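Local coordinates for SusD superfamily protein (Bacteroides thetaiotaomicron, PDB 3MCX) that is of unknown function but, as a SusD family protein of the outer membrane that binds zinc ions, probably helps capture glycans at the cell surface, at residues A[302-307]-A[387-392]; A[242-247]-A[309-314]. All coordinates share one frame; numbering follows the deposited sequence.

The two contacts lie side by side, their centres about 12 Å apart, on the same side of the chain's centre and within the SusD family region. Their segments alternate along the chain, in the order 242-247, 302-307, 309-314, 387-392, so the two pairings interleave along the chain and touch in space. A single residue separates 302-307 from 309-314, and Asp304 O probably accepts a hydrogen bond from His310 NE2 across it. Helix 403-414 is common ground: its Glu413 is bound by Arg388 of contact 1 and by both Arg309 and Tyr244 of contact 2. These three buried side chains thus tie segments remote in sequence to one helix, while contact 1 reaches outward to a zinc ion.

Contact 1 of 2, residues A[302-307]-A[387-392]; sequences NEDPKD and RRTTDT. With ZN (zinc ion), chain F.
Asp307 and Thr389 bring their CA atoms within 4.5 Å where a type I turn, Asp304 to Asp307, meets the irregular loop 387-392, and there Asp307 CA makes a CA-H...O contact of 3.3 Å with Arg388 O. Asp304 carries the main polar link. Its carboxylate reaches the facing loop because CG is turned opposite the backbone N (chi1 179°), and OD2 takes the hydroxyl of Thr389 OG1 at 2.6 Å on its syn lone pair. Each partner also braces its own loop. Asp304 OD1 accepts Lys306 N at 2.9 Å from above the carboxylate plane, an Asx turn; Thr389 OG1 accepts Asp391 N at 3.1 Å in an almost straight bond (171°), an ST turn. A short acid and a hydroxyl that can give and receive at once suit this double duty. Lys306 lays its CB 3.5 Å from Thr390 OG1, crossing that side chain at about a right angle, while its amine leads away from the contact. Asp391 directs its CB toward the turn, but its carboxylate serves the metal: OD1 binds the zinc ion at 2.1 Å, and Ser393 OG and four waters bring the ligands to six. Its OD2 accepts from Gln394 and from one zinc-bound water, which should fix the carboxylate's rotation. Asp304 OD1 and Asp391 OD2 lie 4.4 Å apart, a repulsion probably eased by a water that donates to both and by the nearby metal. The turn follows helix 295-301 and leads toward strand 313-314, whereas 387-392 belongs to the connection between helices 374-385 and 403-414.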
loop_
_atom_site.group_PDB
_atom_site.type_symbol
_atom_site.label_atom_id
_atom_site.label_comp_id
_atom_site.label_asym_id
_atom_site.label_seq_id
_atom_site.Cartn_x
_atom_site.Cartn_y
_atom_site.Cartn_z
ATOM N N ASN A 302 -18.627 6.904 -12.297
ATOM C CA ASN A 302 -19.882 7.174 -12.962
ATOM C C ASN A 302 -19.877 6.865 -14.469
ATOM O O ASN A 302 -20.927 6.936 -15.114
ATOM C CB ASN A 302 -20.344 8.625 -12.695
ATOM C CG ASN A 302 -20.891 8.807 -11.282
ATOM O OD1 ASN A 302 -21.423 7.868 -10.700
ATOM N ND2 ASN A 302 -20.769 10.025 -10.724
ATOM N N GLU A 303 -18.707 6.514 -15.025
ATOM C CA GLU A 303 -18.662 6.061 -16.425
ATOM C C GLU A 303 -19.463 4.759 -16.594
ATOM O O GLU A 303 -19.891 4.443 -17.704
ATOM C CB GLU A 303 -17.223 5.895 -16.955
ATOM C CG GLU A 303 -16.478 7.208 -17.013
ATOM C CD GLU A 303 -15.035 7.100 -17.454
ATOM O OE1 GLU A 303 -14.592 6.026 -17.901
ATOM O OE2 GLU A 303 -14.310 8.115 -17.337
ATOM N N ASP A 304 -19.645 4.017 -15.505
ATOM C CA ASP A 304 -20.492 2.816 -15.537
ATOM C C ASP A 304 -21.466 2.831 -14.358
ATOM O O ASP A 304 -21.073 2.517 -13.236
ATOM C CB ASP A 304 -19.634 1.526 -15.553
ATOM C CG ASP A 304 -20.479 0.256 -15.567
ATOM O OD1 ASP A 304 -21.721 0.363 -15.686
ATOM O OD2 ASP A 304 -19.885 -0.843 -15.432
ATOM N N PRO A 305 -22.730 3.205 -14.603
ATOM C CA PRO A 305 -23.709 3.232 -13.506
ATOM C C PRO A 305 -24.048 1.872 -12.891
ATOM O O PRO A 305 -24.611 1.854 -11.786
ATOM C CB PRO A 305 -24.963 3.849 -14.138
ATOM C CG PRO A 305 -24.595 4.286 -15.473
ATOM C CD PRO A 305 -23.263 3.778 -15.851
ATOM N N LYS A 306 -23.692 0.764 -13.564
ATOM C CA LYS A 306 -23.985 -0.592 -13.069
ATOM C C LYS A 306 -22.859 -1.158 -12.189
ATOM O O LYS A 306 -22.922 -2.307 -11.740
ATOM C CB LYS A 306 -24.192 -1.554 -14.258
ATOM C CG LYS A 306 -25.262 -1.117 -15.266
ATOM C CD LYS A 306 -26.588 -0.975 -14.632
ATOM C CE LYS A 306 -27.654 -0.772 -15.712
ATOM N NZ LYS A 306 -29.001 -0.579 -15.123
ATOM N N ASP A 307 -21.820 -0.367 -11.967
ATOM C CA ASP A 307 -20.655 -0.792 -11.225
ATOM C C ASP A 307 -21.031 -1.005 -9.734
ATOM O O ASP A 307 -21.554 -0.106 -9.074
ATOM C CB ASP A 307 -19.568 0.265 -11.371
ATOM C CG ASP A 307 -18.213 -0.223 -10.956
ATOM O OD1 ASP A 307 -18.052 -0.843 -9.863
ATOM O OD2 ASP A 307 -17.232 0.065 -11.696
ATOM N N ARG A 387 -16.977 -9.315 -12.553
ATOM C CA ARG A 387 -17.440 -9.443 -11.168
ATOM C C ARG A 387 -17.753 -8.109 -10.506
ATOM O O ARG A 387 -18.014 -8.042 -9.288
ATOM C CB ARG A 387 -16.407 -10.249 -10.339
ATOM C CG ARG A 387 -16.294 -11.709 -10.723
ATOM C CD ARG A 387 -15.189 -12.384 -9.944
ATOM N NE ARG A 387 -15.150 -13.815 -10.142
ATOM C CZ ARG A 387 -14.625 -14.425 -11.203
ATOM N NH1 ARG A 387 -14.017 -13.734 -12.166
ATOM N NH2 ARG A 387 -14.662 -15.740 -11.281
ATOM N N ARG A 388 -17.691 -7.022 -11.277
ATOM C CA ARG A 388 -17.912 -5.684 -10.732
ATOM C C ARG A 388 -19.015 -4.904 -11.446
ATOM O O ARG A 388 -19.417 -3.826 -10.998
ATOM C CB ARG A 388 -16.602 -4.885 -10.740
ATOM C CG ARG A 388 -15.484 -5.529 -9.951
ATOM C CD ARG A 388 -15.750 -5.546 -8.469
ATOM N NE ARG A 388 -14.601 -6.109 -7.833
ATOM C CZ ARG A 388 -14.477 -7.380 -7.465
ATOM N NH1 ARG A 388 -15.470 -8.223 -7.613
ATOM N NH2 ARG A 388 -13.323 -7.751 -6.920
ATOM N N THR A 389 -19.467 -5.408 -12.579
ATOM C CA THR A 389 -20.547 -4.767 -13.318
ATOM C C THR A 389 -21.421 -5.795 -14.003
ATOM O O THR A 389 -20.978 -6.901 -14.295
ATOM C CB THR A 389 -20.008 -3.749 -14.357
ATOM O OG1 THR A 389 -21.106 -3.094 -15.003
ATOM C CG2 THR A 389 -19.124 -4.438 -15.416
ATOM N N THR A 390 -22.669 -5.434 -14.262
ATOM C CA THR A 390 -23.544 -6.273 -15.078
ATOM C C THR A 390 -23.545 -5.900 -16.562
ATOM O O THR A 390 -24.199 -6.554 -17.355
ATOM C CB THR A 390 -24.988 -6.211 -14.581
ATOM O OG1 THR A 390 -25.374 -4.834 -14.472
ATOM C CG2 THR A 390 -25.101 -6.884 -13.208
ATOM N N ASP A 391 -22.817 -4.841 -16.915
ATOM C CA ASP A 391 -22.774 -4.385 -18.308
ATOM C C ASP A 391 -21.667 -5.203 -19.003
ATOM O O ASP A 391 -20.492 -4.948 -18.810
ATOM C CB ASP A 391 -22.424 -2.889 -18.322
ATOM C CG ASP A 391 -22.330 -2.319 -19.727
ATOM O OD1 ASP A 391 -22.567 -3.051 -20.719
ATOM O OD2 ASP A 391 -21.941 -1.138 -19.819
ATOM N N THR A 392 -22.076 -6.165 -19.826
ATOM C CA THR A 392 -21.119 -7.088 -20.472
ATOM C C THR A 392 -20.177 -6.404 -21.467
ATOM O O THR A 392 -19.027 -6.849 -21.643
ATOM C CB THR A 392 -21.842 -8.226 -21.196
ATOM O OG1 THR A 392 -22.625 -7.700 -22.270
ATOM C CG2 THR A 392 -22.740 -9.000 -20.229
HETATM ZN ZN ZN F . -23.261 -2.434 -22.593
HETATM O O HOH W 1 -22.792 0.754 -18.103
HETATM O O HOH W 2 -22.882 -0.254 -22.150
HETATM O O HOH W 3 -23.575 -4.571 -22.841
HETATM O O HOH W 4 -23.671 -2.159 -24.581
HETATM O O HOH W 5 -25.319 -2.365 -22.110
#

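Contact 2 of 2, residues A[242-247]-A[309-314]; sequences EEYPNV and RHCLTK
Tyr244 and Arg309 form the close-packed, buried end of this contact, the tyrosine ring resting against the aliphatic part of the arginine. Arg309 CG comes obliquely to the ring, 3.5 Å from Tyr244 CE2, and Arg309 CD lies 3.8 Å from Tyr244 OH. The guanidinium plane stands 86° from the ring, so the two do not stack; it is turned instead to the acids Asp307, Glu409 and Glu413. The hydroxyl of Tyr244 is hydrogen-bonded to Glu413, so a tyrosine, apolar along its ring and polar at its end, suits the place. Leu312 adds an apolar contact, its CD1 set 3.8 Å from Tyr244 CE2. With an alanine at Tyr244, a gap would probably open beside Arg309 CG and Leu312 CD1, and Glu413 would lose its hydroxyl partner. Arg309 and Leu312, one turn apart in a 3-10 segment with Leu312 N bonded to Arg309 O at 3.0 Å, can both reach the ring. The chain then enters strand 313-314, half of a two-stranded antiparallel sheet with 334-335; at this junction His310 O accepts both N and OG1 of Thr313 from one face of its plane. No hydrogen bond joins the two segments. Toward the partly exposed side the contact thins to Cys311 and Pro245, and even this is less certain, because Cys311 has two conformers. In the one described, SG lies between its backbone N and carbonyl carbon (chi1 73°), 3.7 Å from Pro245 CB and at the edge of the Tyr244 ring, where a small thiol fits beside the compact proline.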
loop_
_atom_site.group_PDB
_atom_site.type_symbol
_atom_site.label_atom_id
_atom_site.label_comp_id
_atom_site.label_asym_id
_atom_site.label_seq_id
_atom_site.Cartn_x
_atom_site.Cartn_y
_atom_site.Cartn_z
ATOM N N GLU A 242 -22.412 -9.916 -6.031
ATOM C CA GLU A 242 -23.414 -10.023 -4.972
ATOM C C GLU A 242 -22.792 -9.829 -3.588
ATOM O O GLU A 242 -23.377 -9.178 -2.731
ATOM C CB GLU A 242 -24.122 -11.370 -5.073
ATOM C CG GLU A 242 -25.006 -11.468 -6.299
ATOM C CD GLU A 242 -24.303 -11.876 -7.634
ATOM O OE1 GLU A 242 -23.046 -12.125 -7.741
ATOM O OE2 GLU A 242 -25.100 -11.961 -8.619
ATOM N N GLU A 243 -21.600 -10.379 -3.387
ATOM C CA GLU A 243 -20.821 -10.354 -2.120
ATOM C C GLU A 243 -20.186 -9.006 -1.838
ATOM O O GLU A 243 -19.914 -8.626 -0.681
ATOM C CB GLU A 243 -19.648 -11.387 -2.181
ATOM C CG GLU A 243 -20.064 -12.863 -2.061
ATOM C CD GLU A 243 -18.995 -13.892 -2.503
ATOM O OE1 GLU A 243 -18.018 -13.556 -3.214
ATOM O OE2 GLU A 243 -19.169 -15.085 -2.162
ATOM N N TYR A 244 -19.806 -8.314 -2.919
ATOM C CA TYR A 244 -18.870 -7.207 -2.824
ATOM C C TYR A 244 -19.237 -6.137 -1.801
ATOM O O TYR A 244 -18.369 -5.686 -1.091
ATOM C CB TYR A 244 -18.657 -6.550 -4.183
ATOM C CG TYR A 244 -17.380 -5.715 -4.289
ATOM C CD1 TYR A 244 -16.174 -6.309 -4.645
ATOM C CD2 TYR A 244 -17.389 -4.346 -4.082
ATOM C CE1 TYR A 244 -15.033 -5.573 -4.790
ATOM C CE2 TYR A 244 -16.245 -3.598 -4.220
ATOM C CZ TYR A 244 -15.059 -4.194 -4.587
ATOM O OH TYR A 244 -13.944 -3.390 -4.740
ATOM N N PRO A 245 -20.505 -5.733 -1.721
ATOM C CA PRO A 245 -20.793 -4.665 -0.737
ATOM C C PRO A 245 -20.588 -5.064 0.733
ATOM O O PRO A 245 -20.306 -4.188 1.575
ATOM C CB PRO A 245 -22.278 -4.334 -0.983
ATOM C CG PRO A 245 -22.560 -4.860 -2.383
ATOM C CD PRO A 245 -21.676 -6.064 -2.561
ATOM N N ASN A 246 -20.661 -6.368 1.014
ATOM C CA ASN A 246 -20.724 -6.899 2.376
ATOM C C ASN A 246 -19.385 -7.316 2.971
ATOM O O ASN A 246 -19.284 -7.533 4.177
ATOM C CB ASN A 246 -21.637 -8.130 2.394
ATOM C CG ASN A 246 -23.009 -7.865 1.785
ATOM O OD1 ASN A 246 -23.535 -8.710 1.050
ATOM N ND2 ASN A 246 -23.582 -6.703 2.079
ATOM N N VAL A 247 -18.367 -7.472 2.149
ATOM C CA VAL A 247 -17.076 -7.974 2.658
ATOM C C VAL A 247 -16.268 -6.921 3.463
ATOM O O VAL A 247 -15.478 -7.262 4.343
ATOM C CB VAL A 247 -16.228 -8.567 1.501
ATOM C CG1 VAL A 247 -16.987 -9.765 0.868
ATOM C CG2 VAL A 247 -15.819 -7.498 0.473
ATOM N N ARG A 309 -19.143 -1.001 -7.262
ATOM C CA ARG A 309 -18.297 -0.180 -6.382
ATOM C C ARG A 309 -18.937 1.174 -6.014
ATOM O O ARG A 309 -18.457 1.840 -5.091
ATOM C CB ARG A 309 -16.897 -0.053 -7.004
ATOM C CG ARG A 309 -16.186 -1.390 -6.961
ATOM C CD ARG A 309 -14.998 -1.503 -7.892
ATOM N NE ARG A 309 -15.391 -1.463 -9.298
ATOM C CZ ARG A 309 -14.637 -1.895 -10.301
ATOM N NH1 ARG A 309 -13.459 -2.474 -10.078
ATOM N NH2 ARG A 309 -15.051 -1.737 -11.536
ATOM N N HIS A 310 -20.032 1.531 -6.676
ATOM C CA HIS A 310 -20.823 2.668 -6.207
ATOM C C HIS A 310 -21.295 2.469 -4.780
ATOM O O HIS A 310 -21.538 3.445 -4.085
ATOM C CB HIS A 310 -22.032 2.945 -7.094
ATOM C CG HIS A 310 -21.662 3.477 -8.431
ATOM N ND1 HIS A 310 -21.237 4.771 -8.633
ATOM C CD2 HIS A 310 -21.639 2.875 -9.645
ATOM C CE1 HIS A 310 -20.939 4.932 -9.917
ATOM N NE2 HIS A 310 -21.193 3.802 -10.557
ATOM N N CYS A 311 -21.393 1.229 -4.322
ATOM C CA CYS A 311 -21.811 0.941 -2.946
ATOM C C CYS A 311 -20.855 1.486 -1.897
ATOM O O CYS A 311 -21.210 1.589 -0.744
ATOM C CB CYS A 311 -21.940 -0.583 -2.728
ATOM S SG CYS A 311 -20.403 -1.563 -2.608
ATOM N N LEU A 312 -19.610 1.752 -2.288
ATOM C CA LEU A 312 -18.571 2.216 -1.364
ATOM C C LEU A 312 -18.437 3.733 -1.294
ATOM O O LEU A 312 -17.580 4.228 -0.576
ATOM C CB LEU A 312 -17.218 1.645 -1.812
ATOM C CG LEU A 312 -17.093 0.133 -1.674
ATOM C CD1 LEU A 312 -15.814 -0.328 -2.361
ATOM C CD2 LEU A 312 -17.166 -0.329 -0.239
ATOM N N THR A 313 -19.261 4.470 -2.039
ATOM C CA THR A 313 -19.235 5.943 -2.034
ATOM C C THR A 313 -20.508 6.449 -1.330
ATOM O O THR A 313 -21.625 6.106 -1.715
ATOM C CB THR A 313 -19.147 6.507 -3.472
ATOM O OG1 THR A 313 -20.343 6.191 -4.194
ATOM C CG2 THR A 313 -17.942 5.900 -4.210
ATOM N N LYS A 314 -20.334 7.273 -0.301
ATOM C CA LYS A 314 -21.401 7.698 0.578
ATOM C C LYS A 314 -21.382 9.228 0.736
ATOM O O LYS A 314 -20.319 9.821 0.840
ATOM C CB LYS A 314 -21.177 7.065 1.956
ATOM C CG LYS A 314 -21.019 5.558 1.941
ATOM C CD LYS A 314 -22.292 4.906 1.429
ATOM C CE LYS A 314 -22.229 3.386 1.481
ATOM N NZ LYS A 314 -23.379 2.746 0.739
#